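Side-chain contacts in filamentation induced by cAMP protein Fic (Desulfovibrio alaskensis, PDB 4RGL), which belongs to the Fic/DOC family and combines a largely helical Fic domain with a C-terminal region of the helix-turn-helix clan: residues V19-E24 with A247-V252; E67-V72 with Q86-A91; E99-D102 with G107-L110; G125-G130 with D148-L153; G133-R136 with L140-M143. One frame throughout, in Å; residues are numbered along the deposited sequence.

Contact 1 of 5, residues V19-E24 with A247-V252; sequences VNLVAE and ALRDAV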
# COMPACT_ATOMS: atom_id res chain seq x y z
N VAL A 19 -22.99 -4.55 9.27
CA VAL A 19 -23.12 -5.95 8.82
C VAL A 19 -23.15 -6.01 7.28
O VAL A 19 -22.55 -6.92 6.70
CB VAL A 19 -24.35 -6.67 9.44
CG1 VAL A 19 -24.26 -6.71 10.97
CG2 VAL A 19 -25.66 -6.02 9.00
N ASN A 20 -23.75 -5.00 6.62
CA ASN A 20 -23.79 -4.93 5.15
C ASN A 20 -22.39 -4.64 4.59
O ASN A 20 -22.01 -5.19 3.54
CB ASN A 20 -24.79 -3.88 4.68
CG ASN A 20 -26.22 -4.37 4.65
OD1 ASN A 20 -26.72 -4.82 3.61
ND2 ASN A 20 -26.90 -4.33 5.78
N LEU A 21 -21.60 -3.81 5.29
CA LEU A 21 -20.22 -3.49 4.87
C LEU A 21 -19.31 -4.69 5.09
O LEU A 21 -18.51 -5.02 4.22
CB LEU A 21 -19.69 -2.27 5.62
CG LEU A 21 -20.26 -0.92 5.16
CD1 LEU A 21 -19.94 0.17 6.14
CD2 LEU A 21 -19.76 -0.55 3.76
N VAL A 22 -19.50 -5.41 6.22
CA VAL A 22 -18.73 -6.63 6.52
C VAL A 22 -19.06 -7.71 5.47
O VAL A 22 -18.15 -8.34 4.93
CB VAL A 22 -19.01 -7.14 7.97
CG1 VAL A 22 -18.38 -8.51 8.20
CG2 VAL A 22 -18.51 -6.13 9.00
N ALA A 23 -20.35 -7.84 5.11
CA ALA A 23 -20.80 -8.79 4.11
C ALA A 23 -20.18 -8.49 2.75
O ALA A 23 -19.71 -9.40 2.07
CB ALA A 23 -22.31 -8.77 4.00
N GLU A 24 -20.16 -7.20 2.36
CA GLU A 24 -19.63 -6.82 1.05
C GLU A 24 -18.09 -6.99 1.02
O GLU A 24 -17.57 -7.63 0.11
CB GLU A 24 -20.03 -5.38 0.68
CG GLU A 24 -19.74 -5.04 -0.78
CD GLU A 24 -20.19 -3.66 -1.22
OE1 GLU A 24 -21.02 -3.04 -0.51
OE2 GLU A 24 -19.72 -3.19 -2.29
N ALA A 247 -14.58 3.13 3.60
CA ALA A 247 -13.33 3.42 2.89
C ALA A 247 -12.62 2.12 2.49
O ALA A 247 -12.17 2.00 1.34
CB ALA A 247 -12.42 4.27 3.77
N LEU A 248 -12.56 1.13 3.42
CA LEU A 248 -11.93 -0.17 3.17
C LEU A 248 -12.63 -0.91 2.05
O LEU A 248 -11.96 -1.46 1.17
CB LEU A 248 -11.93 -1.02 4.44
CG LEU A 248 -10.89 -0.64 5.48
CD1 LEU A 248 -11.28 -1.13 6.85
CD2 LEU A 248 -9.52 -1.15 5.09
N ARG A 249 -13.98 -0.89 2.04
CA ARG A 249 -14.78 -1.49 0.97
C ARG A 249 -14.45 -0.85 -0.37
O ARG A 249 -14.18 -1.55 -1.33
CB ARG A 249 -16.28 -1.34 1.27
CG ARG A 249 -17.18 -1.80 0.12
CD ARG A 249 -18.52 -1.13 0.17
NE ARG A 249 -18.42 0.32 -0.02
CZ ARG A 249 -19.45 1.15 0.03
NH1 ARG A 249 -20.68 0.68 0.24
NH2 ARG A 249 -19.28 2.45 -0.15
N ASP A 250 -14.45 0.50 -0.41
CA ASP A 250 -14.14 1.24 -1.63
C ASP A 250 -12.71 0.96 -2.09
O ASP A 250 -12.44 0.91 -3.29
CB ASP A 250 -14.33 2.75 -1.40
CG ASP A 250 -15.73 3.11 -0.92
OD1 ASP A 250 -16.69 2.41 -1.30
OD2 ASP A 250 -15.85 4.07 -0.14
N ALA A 251 -11.79 0.73 -1.13
CA ALA A 251 -10.40 0.43 -1.44
C ALA A 251 -10.27 -0.97 -2.01
O ALA A 251 -9.73 -1.14 -3.10
CB ALA A 251 -9.54 0.58 -0.20
N VAL A 252 -10.82 -1.98 -1.32
CA VAL A 252 -10.73 -3.36 -1.79
C VAL A 252 -11.56 -3.53 -3.10
O VAL A 252 -11.27 -4.41 -3.90
CB VAL A 252 -11.17 -4.38 -0.69
CG1 VAL A 252 -12.67 -4.32 -0.45
CG2 VAL A 252 -10.72 -5.79 -1.04

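Contact 2 of 5, residues E67-V72 with Q86-A91; sequences EQVTAV and QEVRNA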
# COMPACT_ATOMS: atom_id res chain seq x y z
N GLU A 67 5.33 10.23 -7.18
CA GLU A 67 6.51 10.07 -8.02
C GLU A 67 7.81 10.22 -7.19
O GLU A 67 8.76 9.45 -7.38
CB GLU A 67 6.48 11.11 -9.17
CG GLU A 67 7.65 10.98 -10.15
CD GLU A 67 7.68 12.04 -11.25
OE1 GLU A 67 6.61 12.63 -11.54
OE2 GLU A 67 8.76 12.23 -11.85
N GLN A 68 7.83 11.19 -6.24
CA GLN A 68 8.99 11.42 -5.37
C GLN A 68 9.16 10.27 -4.37
O GLN A 68 10.25 9.70 -4.28
CB GLN A 68 8.86 12.76 -4.63
CG GLN A 68 9.01 13.98 -5.53
CD GLN A 68 8.88 15.27 -4.75
OE1 GLN A 68 7.79 15.65 -4.30
NE2 GLN A 68 9.98 15.99 -4.62
N VAL A 69 8.08 9.91 -3.64
CA VAL A 69 8.12 8.82 -2.65
C VAL A 69 8.59 7.51 -3.34
O VAL A 69 9.42 6.79 -2.78
CB VAL A 69 6.75 8.65 -1.95
CG1 VAL A 69 6.72 7.38 -1.10
CG2 VAL A 69 6.41 9.88 -1.12
N THR A 70 8.11 7.26 -4.58
CA THR A 70 8.55 6.10 -5.37
C THR A 70 10.07 6.15 -5.58
O THR A 70 10.75 5.17 -5.30
CB THR A 70 7.81 6.07 -6.72
OG1 THR A 70 6.40 6.03 -6.48
CG2 THR A 70 8.22 4.88 -7.57
N ALA A 71 10.59 7.32 -6.01
CA ALA A 71 12.01 7.50 -6.28
C ALA A 71 12.85 7.31 -5.00
O ALA A 71 13.94 6.73 -5.07
CB ALA A 71 12.26 8.87 -6.87
N VAL A 72 12.34 7.78 -3.83
CA VAL A 72 13.03 7.60 -2.54
C VAL A 72 13.20 6.11 -2.25
O VAL A 72 14.31 5.65 -2.00
CB VAL A 72 12.29 8.30 -1.37
CG1 VAL A 72 13.00 8.05 -0.04
CG2 VAL A 72 12.15 9.79 -1.63
N GLN A 86 13.52 11.43 4.91
CA GLN A 86 13.79 10.48 5.98
C GLN A 86 12.51 9.92 6.57
O GLN A 86 12.49 8.78 7.02
CB GLN A 86 14.64 11.10 7.08
CG GLN A 86 16.11 10.69 7.00
CD GLN A 86 16.29 9.17 7.02
OE1 GLN A 86 16.97 8.59 6.16
NE2 GLN A 86 15.68 8.51 7.98
N GLU A 87 11.41 10.71 6.54
CA GLU A 87 10.11 10.21 6.96
C GLU A 87 9.70 9.02 6.09
O GLU A 87 9.25 8.00 6.61
CB GLU A 87 9.03 11.32 6.90
CG GLU A 87 9.16 12.36 8.00
CD GLU A 87 7.99 13.33 8.09
OE1 GLU A 87 6.97 13.11 7.40
OE2 GLU A 87 8.07 14.28 8.91
N VAL A 88 9.95 9.13 4.76
CA VAL A 88 9.63 8.08 3.79
C VAL A 88 10.51 6.83 4.04
O VAL A 88 9.99 5.72 4.09
CB VAL A 88 9.80 8.58 2.32
CG1 VAL A 88 9.58 7.45 1.32
CG2 VAL A 88 8.86 9.75 2.04
N ARG A 89 11.83 7.03 4.18
CA ARG A 89 12.75 5.92 4.42
C ARG A 89 12.35 5.16 5.69
O ARG A 89 12.23 3.93 5.66
CB ARG A 89 14.21 6.42 4.53
CG ARG A 89 14.75 7.08 3.26
CD ARG A 89 16.26 7.17 3.29
NE ARG A 89 16.80 7.88 2.13
CZ ARG A 89 17.17 9.16 2.16
NH1 ARG A 89 17.07 9.87 3.28
NH2 ARG A 89 17.64 9.74 1.06
N ASN A 90 12.09 5.90 6.80
CA ASN A 90 11.67 5.29 8.07
C ASN A 90 10.33 4.57 7.92
O ASN A 90 10.18 3.44 8.41
CB ASN A 90 11.57 6.36 9.18
CG ASN A 90 12.91 6.85 9.69
OD1 ASN A 90 13.97 6.51 9.16
ND2 ASN A 90 12.88 7.63 10.75
N ALA A 91 9.35 5.20 7.24
CA ALA A 91 8.03 4.60 7.01
C ALA A 91 8.16 3.28 6.24
O ALA A 91 7.64 2.25 6.68
CB ALA A 91 7.13 5.56 6.27

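Contact 3 of 5, residues E99-D102 with G107-L110; sequences EDWD and GDLL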
# COMPACT_ATOMS: atom_id res chain seq x y z
N GLU A 99 5.72 -8.24 9.64
CA GLU A 99 5.71 -9.70 9.83
C GLU A 99 6.12 -10.07 11.28
O GLU A 99 5.62 -11.05 11.83
CB GLU A 99 6.65 -10.38 8.81
CG GLU A 99 6.57 -11.91 8.80
CD GLU A 99 5.27 -12.49 8.27
OE1 GLU A 99 4.87 -12.12 7.14
OE2 GLU A 99 4.72 -13.41 8.92
N ASP A 100 6.99 -9.24 11.90
CA ASP A 100 7.52 -9.50 13.24
C ASP A 100 6.50 -9.22 14.36
O ASP A 100 6.68 -9.69 15.49
CB ASP A 100 8.79 -8.64 13.49
CG ASP A 100 9.89 -8.80 12.46
OD1 ASP A 100 9.94 -9.88 11.80
OD2 ASP A 100 10.76 -7.90 12.36
N TRP A 101 5.49 -8.35 14.09
CA TRP A 101 4.66 -7.80 15.16
C TRP A 101 3.28 -8.46 15.28
O TRP A 101 2.62 -8.76 14.28
CB TRP A 101 4.48 -6.30 14.98
CG TRP A 101 5.76 -5.56 14.81
CD1 TRP A 101 6.91 -5.72 15.54
CD2 TRP A 101 6.00 -4.45 13.94
NE1 TRP A 101 7.87 -4.85 15.10
CE2 TRP A 101 7.33 -4.04 14.14
CE3 TRP A 101 5.20 -3.76 13.01
CZ2 TRP A 101 7.90 -2.98 13.42
CZ3 TRP A 101 5.77 -2.72 12.29
CH2 TRP A 101 7.10 -2.34 12.51
N ASP A 102 2.82 -8.59 16.54
CA ASP A 102 1.47 -8.95 16.91
C ASP A 102 0.79 -7.70 17.48
O ASP A 102 1.34 -7.06 18.38
CB ASP A 102 1.49 -10.11 17.94
CG ASP A 102 0.12 -10.64 18.34
OD1 ASP A 102 -0.77 -9.80 18.63
OD2 ASP A 102 -0.01 -11.87 18.52
N GLY A 107 5.21 -4.20 23.38
CA GLY A 107 6.60 -4.12 22.93
C GLY A 107 6.73 -3.97 21.43
O GLY A 107 7.58 -3.22 20.95
N ASP A 108 5.85 -4.66 20.66
CA ASP A 108 5.85 -4.58 19.20
C ASP A 108 5.38 -3.20 18.74
O ASP A 108 5.91 -2.67 17.76
CB ASP A 108 4.96 -5.68 18.60
CG ASP A 108 5.49 -7.09 18.79
OD1 ASP A 108 6.71 -7.23 19.08
OD2 ASP A 108 4.73 -8.05 18.56
N LEU A 109 4.42 -2.60 19.48
CA LEU A 109 3.93 -1.24 19.19
C LEU A 109 5.05 -0.23 19.36
O LEU A 109 5.21 0.67 18.52
CB LEU A 109 2.74 -0.89 20.12
CG LEU A 109 2.06 0.49 19.89
CD1 LEU A 109 1.34 0.53 18.57
CD2 LEU A 109 1.09 0.81 21.01
N LEU A 110 5.87 -0.39 20.42
CA LEU A 110 6.98 0.52 20.70
C LEU A 110 8.11 0.32 19.69
O LEU A 110 8.66 1.31 19.19
CB LEU A 110 7.49 0.31 22.14
CG LEU A 110 6.44 0.48 23.25
CD1 LEU A 110 7.01 0.15 24.59
CD2 LEU A 110 5.85 1.90 23.24
O HOH W 1 6.28 -10.69 18.28

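Contact 4 of 5, residues G125-G130 with D148-L153; sequences GRYRSG and DRVPKL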
# COMPACT_ATOMS: atom_id res chain seq x y z
N GLY A 125 10.00 5.02 20.64
CA GLY A 125 9.82 3.68 21.21
C GLY A 125 9.38 3.69 22.66
O GLY A 125 9.70 2.78 23.43
N ARG A 126 8.64 4.75 23.05
CA ARG A 126 8.12 4.92 24.41
C ARG A 126 6.99 5.92 24.39
O ARG A 126 6.89 6.73 23.46
CB ARG A 126 9.24 5.37 25.38
CG ARG A 126 10.01 6.61 24.92
CD ARG A 126 11.17 6.92 25.84
NE ARG A 126 12.09 7.89 25.24
CZ ARG A 126 13.13 7.54 24.47
NH1 ARG A 126 13.37 6.26 24.21
NH2 ARG A 126 13.92 8.47 23.95
N TYR A 127 6.13 5.88 25.41
CA TYR A 127 5.01 6.82 25.48
C TYR A 127 5.50 8.19 25.93
O TYR A 127 6.55 8.30 26.57
CB TYR A 127 3.91 6.30 26.41
CG TYR A 127 3.33 4.96 25.98
CD1 TYR A 127 3.02 4.72 24.64
CD2 TYR A 127 2.97 4.00 26.91
CE1 TYR A 127 2.46 3.51 24.23
CE2 TYR A 127 2.39 2.79 26.52
CZ TYR A 127 2.13 2.55 25.18
OH TYR A 127 1.57 1.36 24.79
N ARG A 128 4.78 9.25 25.52
CA ARG A 128 5.12 10.63 25.85
C ARG A 128 5.17 10.85 27.36
O ARG A 128 4.36 10.27 28.10
CB ARG A 128 4.12 11.60 25.21
CG ARG A 128 2.68 11.25 25.52
CD ARG A 128 1.72 12.12 24.77
NE ARG A 128 0.35 11.65 24.90
CZ ARG A 128 -0.48 12.04 25.85
NH1 ARG A 128 -0.08 12.91 26.78
NH2 ARG A 128 -1.72 11.58 25.90
N SER A 129 6.13 11.66 27.82
CA SER A 129 6.27 11.97 29.24
C SER A 129 5.40 13.16 29.61
O SER A 129 5.13 13.39 30.80
CB SER A 129 7.73 12.26 29.58
OG SER A 129 8.22 13.35 28.81
N GLY A 130 4.94 13.90 28.60
CA GLY A 130 4.12 15.08 28.80
C GLY A 130 2.87 15.10 27.96
O GLY A 130 2.53 14.10 27.30
N ASP A 148 0.42 10.44 32.35
CA ASP A 148 0.40 9.41 33.39
C ASP A 148 -0.82 8.46 33.22
O ASP A 148 -0.82 7.36 33.79
CB ASP A 148 0.40 10.04 34.80
CG ASP A 148 -0.69 11.08 35.04
OD1 ASP A 148 -1.71 11.07 34.32
OD2 ASP A 148 -0.55 11.87 36.01
N ARG A 149 -1.82 8.86 32.40
CA ARG A 149 -3.01 8.02 32.14
C ARG A 149 -2.74 7.05 31.00
O ARG A 149 -3.39 6.00 30.91
CB ARG A 149 -4.24 8.89 31.81
CG ARG A 149 -4.52 10.00 32.81
CD ARG A 149 -5.19 9.50 34.08
NE ARG A 149 -5.44 10.59 35.02
CZ ARG A 149 -6.53 11.36 34.99
NH1 ARG A 149 -7.47 11.16 34.07
NH2 ARG A 149 -6.68 12.34 35.87
N VAL A 150 -1.80 7.42 30.09
CA VAL A 150 -1.52 6.68 28.85
C VAL A 150 -1.17 5.18 29.14
O VAL A 150 -1.77 4.30 28.53
CB VAL A 150 -0.38 7.36 28.03
CG1 VAL A 150 0.01 6.51 26.83
CG2 VAL A 150 -0.79 8.77 27.60
N PRO A 151 -0.20 4.87 30.05
CA PRO A 151 0.18 3.45 30.26
C PRO A 151 -1.03 2.53 30.48
O PRO A 151 -1.13 1.49 29.84
CB PRO A 151 1.07 3.51 31.50
CG PRO A 151 1.68 4.85 31.46
CD PRO A 151 0.65 5.78 30.85
N LYS A 152 -1.96 2.93 31.40
CA LYS A 152 -3.17 2.13 31.71
C LYS A 152 -4.13 2.09 30.50
O LYS A 152 -4.63 1.02 30.15
CB LYS A 152 -3.89 2.72 32.95
CG LYS A 152 -5.18 1.98 33.34
CD LYS A 152 -4.91 0.59 33.95
CE LYS A 152 -6.18 -0.16 34.27
NZ LYS A 152 -7.03 0.57 35.25
N LEU A 153 -4.37 3.26 29.87
CA LEU A 153 -5.25 3.36 28.69
C LEU A 153 -4.77 2.42 27.57
O LEU A 153 -5.58 1.71 26.96
CB LEU A 153 -5.30 4.81 28.17
CG LEU A 153 -6.07 5.81 29.02
CD1 LEU A 153 -5.73 7.23 28.64
CD2 LEU A 153 -7.56 5.58 28.92

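Contact 5 of 5, residues G133-R136 with L140-M143; sequences GIFR and LVHM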
# COMPACT_ATOMS: atom_id res chain seq x y z
N GLY A 133 -0.95 17.90 21.86
CA GLY A 133 -2.14 18.40 21.18
C GLY A 133 -2.62 17.46 20.10
O GLY A 133 -1.82 16.91 19.34
N ILE A 134 -3.96 17.24 20.04
CA ILE A 134 -4.56 16.41 19.00
C ILE A 134 -5.00 17.30 17.84
O ILE A 134 -5.78 18.24 18.03
CB ILE A 134 -5.75 15.57 19.56
CG1 ILE A 134 -5.31 14.68 20.74
CG2 ILE A 134 -6.40 14.73 18.44
CD1 ILE A 134 -6.46 13.87 21.40
N PHE A 135 -4.45 17.04 16.64
CA PHE A 135 -4.80 17.80 15.43
C PHE A 135 -5.76 17.01 14.56
O PHE A 135 -5.50 15.84 14.25
CB PHE A 135 -3.53 18.14 14.63
CG PHE A 135 -2.69 19.24 15.22
CD1 PHE A 135 -1.72 18.96 16.17
CD2 PHE A 135 -2.82 20.56 14.79
CE1 PHE A 135 -0.93 19.98 16.72
CE2 PHE A 135 -2.01 21.57 15.31
CZ PHE A 135 -1.08 21.27 16.28
N ARG A 136 -6.88 17.65 14.17
CA ARG A 136 -7.84 17.02 13.26
C ARG A 136 -8.09 17.95 12.06
O ARG A 136 -9.16 18.55 11.95
CB ARG A 136 -9.16 16.67 13.99
CG ARG A 136 -8.97 15.64 15.10
CD ARG A 136 -10.23 14.85 15.37
NE ARG A 136 -10.05 13.93 16.49
CZ ARG A 136 -10.61 14.11 17.69
NH1 ARG A 136 -11.44 15.12 17.90
NH2 ARG A 136 -10.38 13.24 18.66
N LEU A 140 -10.13 23.02 15.56
CA LEU A 140 -9.53 23.59 16.77
C LEU A 140 -8.76 22.52 17.57
O LEU A 140 -9.28 21.43 17.81
CB LEU A 140 -10.62 24.22 17.64
CG LEU A 140 -10.16 25.21 18.69
CD1 LEU A 140 -9.78 26.54 18.04
CD2 LEU A 140 -11.24 25.45 19.71
N VAL A 141 -7.52 22.84 17.98
CA VAL A 141 -6.64 21.91 18.71
C VAL A 141 -7.12 21.73 20.15
O VAL A 141 -7.42 22.71 20.85
CB VAL A 141 -5.16 22.42 18.69
CG1 VAL A 141 -4.23 21.47 19.46
CG2 VAL A 141 -4.66 22.61 17.26
N HIS A 142 -7.16 20.48 20.62
CA HIS A 142 -7.45 20.17 22.02
C HIS A 142 -6.38 19.23 22.57
O HIS A 142 -5.60 18.66 21.79
CB HIS A 142 -8.86 19.57 22.18
CG HIS A 142 -9.01 18.21 21.58
ND1 HIS A 142 -9.26 18.03 20.24
CD2 HIS A 142 -8.94 16.99 22.18
CE1 HIS A 142 -9.32 16.72 20.05
NE2 HIS A 142 -9.15 16.06 21.19
N MSE A 143 -6.28 19.12 23.90
CA MSE A 143 -5.22 18.34 24.52
C MSE A 143 -5.61 16.87 24.67
O MSE A 143 -6.77 16.57 24.97
CB MSE A 143 -4.84 18.92 25.90
CG MSE A 143 -4.52 20.41 25.86
SE MSE A 143 -3.20 20.89 24.51
CE MSE A 143 -1.69 19.87 25.16

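Contact 1 of 5, residues V19-E24 with A247-V252
R249 of helix 238-257 meets E24 and L21 of helix 16-32 in a surface contact. The ionic part is loose across the two segments. E24 OE1 lies 3.8 Å from R249 NH1, a long salt bridge, at the edge of the guanidinium and near its plane. The carboxylate and guanidinium planes are turned 49° apart. The closer pair is E24 OE1 with R249 CD, at 3.2 Å. The stronger partner of E24 is R253, which meets OE2.

R249 also bonds within its own helix. Its NE and NH2 both point to D250 OD1, at 3.0 Å and 2.8 Å. The NH2 bond uses the syn lone pair of OD1. The NE bond comes from above the carboxylate plane. R253 and R220 also pair with D250, through OD1 and OD2 respectively.

The apolar part comes from L21. Its CD2 lies over one face of the guanidinium, 3.8 Å from R249 NH1. A bend at chi3 of R249 (64°) turns the guanidinium toward D250 while the CD carbon faces E24. The result is a salt-bridge network of E24, R249, D250 and R253 linking two helices far apart in sequence.

Contact 2 of 5, residues E67-V72 with Q86-A91
V69 and V72 meet V88 in an apolar contact between two helices, 66-74 and 82-95, that follow each other in the chain. The short segments cross at -60°, with axes 9.9 Å apart. No hydrogen bond joins them.

V88 is the central side chain. Its CG1 touches both partners, with V69 CG1 3.7 Å from V88 CG1 and V72 CG1 also 3.7 Å from V88 CG1. In V88 this methyl is anti to the backbone N (chi1 175°), which points it at the first helix between the two valines. The CG2 methyls of V69 and V88 meet more loosely, V69 CG2 lying 4.0 Å from V88 CG2.

R89 closes the more exposed side. Its CG lies 3.9 Å from V72 CG1, and the R89 stem passes across the valine, nearly perpendicular to it. The R89 chain then runs on, extended, and NH1 donates to Q86 OE1 (3.2 Å) on the same helix. The guanidinium is thus tied back to its own helix, and V72 meets mainly the aliphatic stem.

Helix 42-59 packs nearby, with Q54 touching V69 and L57 touching V88. The loop residues L64 and V78 add to the contact at V88 and V72. The pair of helices therefore packs together with helix 42-59.

Contact 3 of 5, residues E99-D102 with G107-L110
D108 is the centre of this contact, and it reaches W101 and D102 in the loop before its own helix. The main bond runs from the backbone. D102 N donates to D108 OD2 over 2.8 Å, and the bond is nearly straight at 176°. The donor approaches the anti side of OD2, 32° out of the carboxylate plane. A water makes a second link. It donates to the same OD2 and also to D100 O, so OD2 accepts from two donors and the water bridges the two segments.

The indole of W101 completes the first shell. D108 CB lies 3.6 Å from W101 CD1. D108 O sits over one face of the indole, 3.9 Å above its plane and offset toward the rim. The two side chains run past one another, pointing opposite ways. CG of D108 is anti to its carbonyl carbon (chi1 -68°), and this turns the carboxylate back to the loop.

Farther out, W101 is held between helices. It touches A111, A112 and L115 of helix 106-117 and L199 of helix 189-202. The carboxylate of D102 turns elsewhere, OD1 bonding to S104 OG.

The two donors on OD2 would suit a charged carboxylate at D108. The nearby like charge of D102 would probably work slightly against this. In effect, a side-chain acceptor in the first turn of helix 106-117 fixes the loop that leads into it.

Contact 4 of 5, residues G125-G130 with D148-L153
V150 turns its two methyls to two different partners, Y127 and R128. Its CG1 is anti to the backbone N (chi1 174°) and goes to the tyrosine. The other methyl, CG2, lies beside that N and goes to the arginine. In R128, CG sits between the backbone N and the carbonyl carbon (chi1 52°), and the extended chain then carries the guanidinium to V150.

V150 CG1 lies over one face of the Y127 ring, 4.1 Å from its centroid and 24° off the normal. This is a CH-pi contact. It is offset toward the CB end of the ring, with V150 CG1 3.8 Å from Y127 CG. V150 CG2 lies over one face of the guanidinium, 3.4 Å from R128 NH2.

Backbone oxygens hold the guanidinium flat against the valine. R128 NH1 donates to G130 O at 2.9 Å, with that oxygen in the guanidinium plane. NE bonds to H183 O, and NH2 reaches P145 O and I182 O. The Y127 hydroxyl pairs with E106.

H183, P184 and F185 begin the HPFxxGNGR signature of Fic proteins. P184 touches both Y127 and V150. The contact thus joins the loop after helix 106-117 to the start of helix 150-163, next to the signature loop.

Contact 5 of 5, residues G133-R136 with L140-M143
I134 lies against the H142 ring along the length of its side chain. Its CB is 4.0 Å from the centroid of the H142 ring, over one face, in a CH-pi contact. From there CG2 reaches toward H142 CE1, at 3.9 Å. CG1 passes near H142 NE2, and the tip, I134 CD1, comes 3.5 Å from that same NE2. CG1 is anti to the carbonyl carbon (chi1 -57°), and the extended chain (chi2 177°) carries CD1 to NE2.

R136 also meets this histidine. H142 CE1 lies over one face of the guanidinium, 3.4 Å from R136 NH1, and the two planes are 46° apart. The charged end of R136 is paired with D232 and E180, which fix its position beside the ring.

F135 packs with V141, where F135 CE2 lies 3.5 Å from V141 CG2. Selenomethionine M143 brings CE to within 3.9 Å of G133 N.

The backbones form an antiparallel pair. I134 N donates to H142 O over 2.8 Å, and G133 with M143 makes the adjoining non-hydrogen-bonded pair. An unknown ligand, probably from the crystallisation liquor, lies about 4 Å from the F135 side chain. A short beta hairpin close to H183, the histidine of the Fic signature, is consistent with the flap of Fic domains.

Contact 1 joins helix 16-32 to helix 238-257. The other four contacts lie between them in sequence: 2, then 3, then 4, with the hairpin of contact 5 between the two halves of 4. Contact 1 is about 27 to 33 Å from each of the others, centre to centre. Contacts 2 and 3 follow on successive helices, 82-95 and 106-117. Contacts 3 and 4 touch, as L109 and L110 pack on Y127 and the loop beside it; their centres are about 17 Å apart. Contacts 4 and 5 both lie by the Fic signature, their centres also about 17 Å apart, and contact 1 joins helices far apart in sequence.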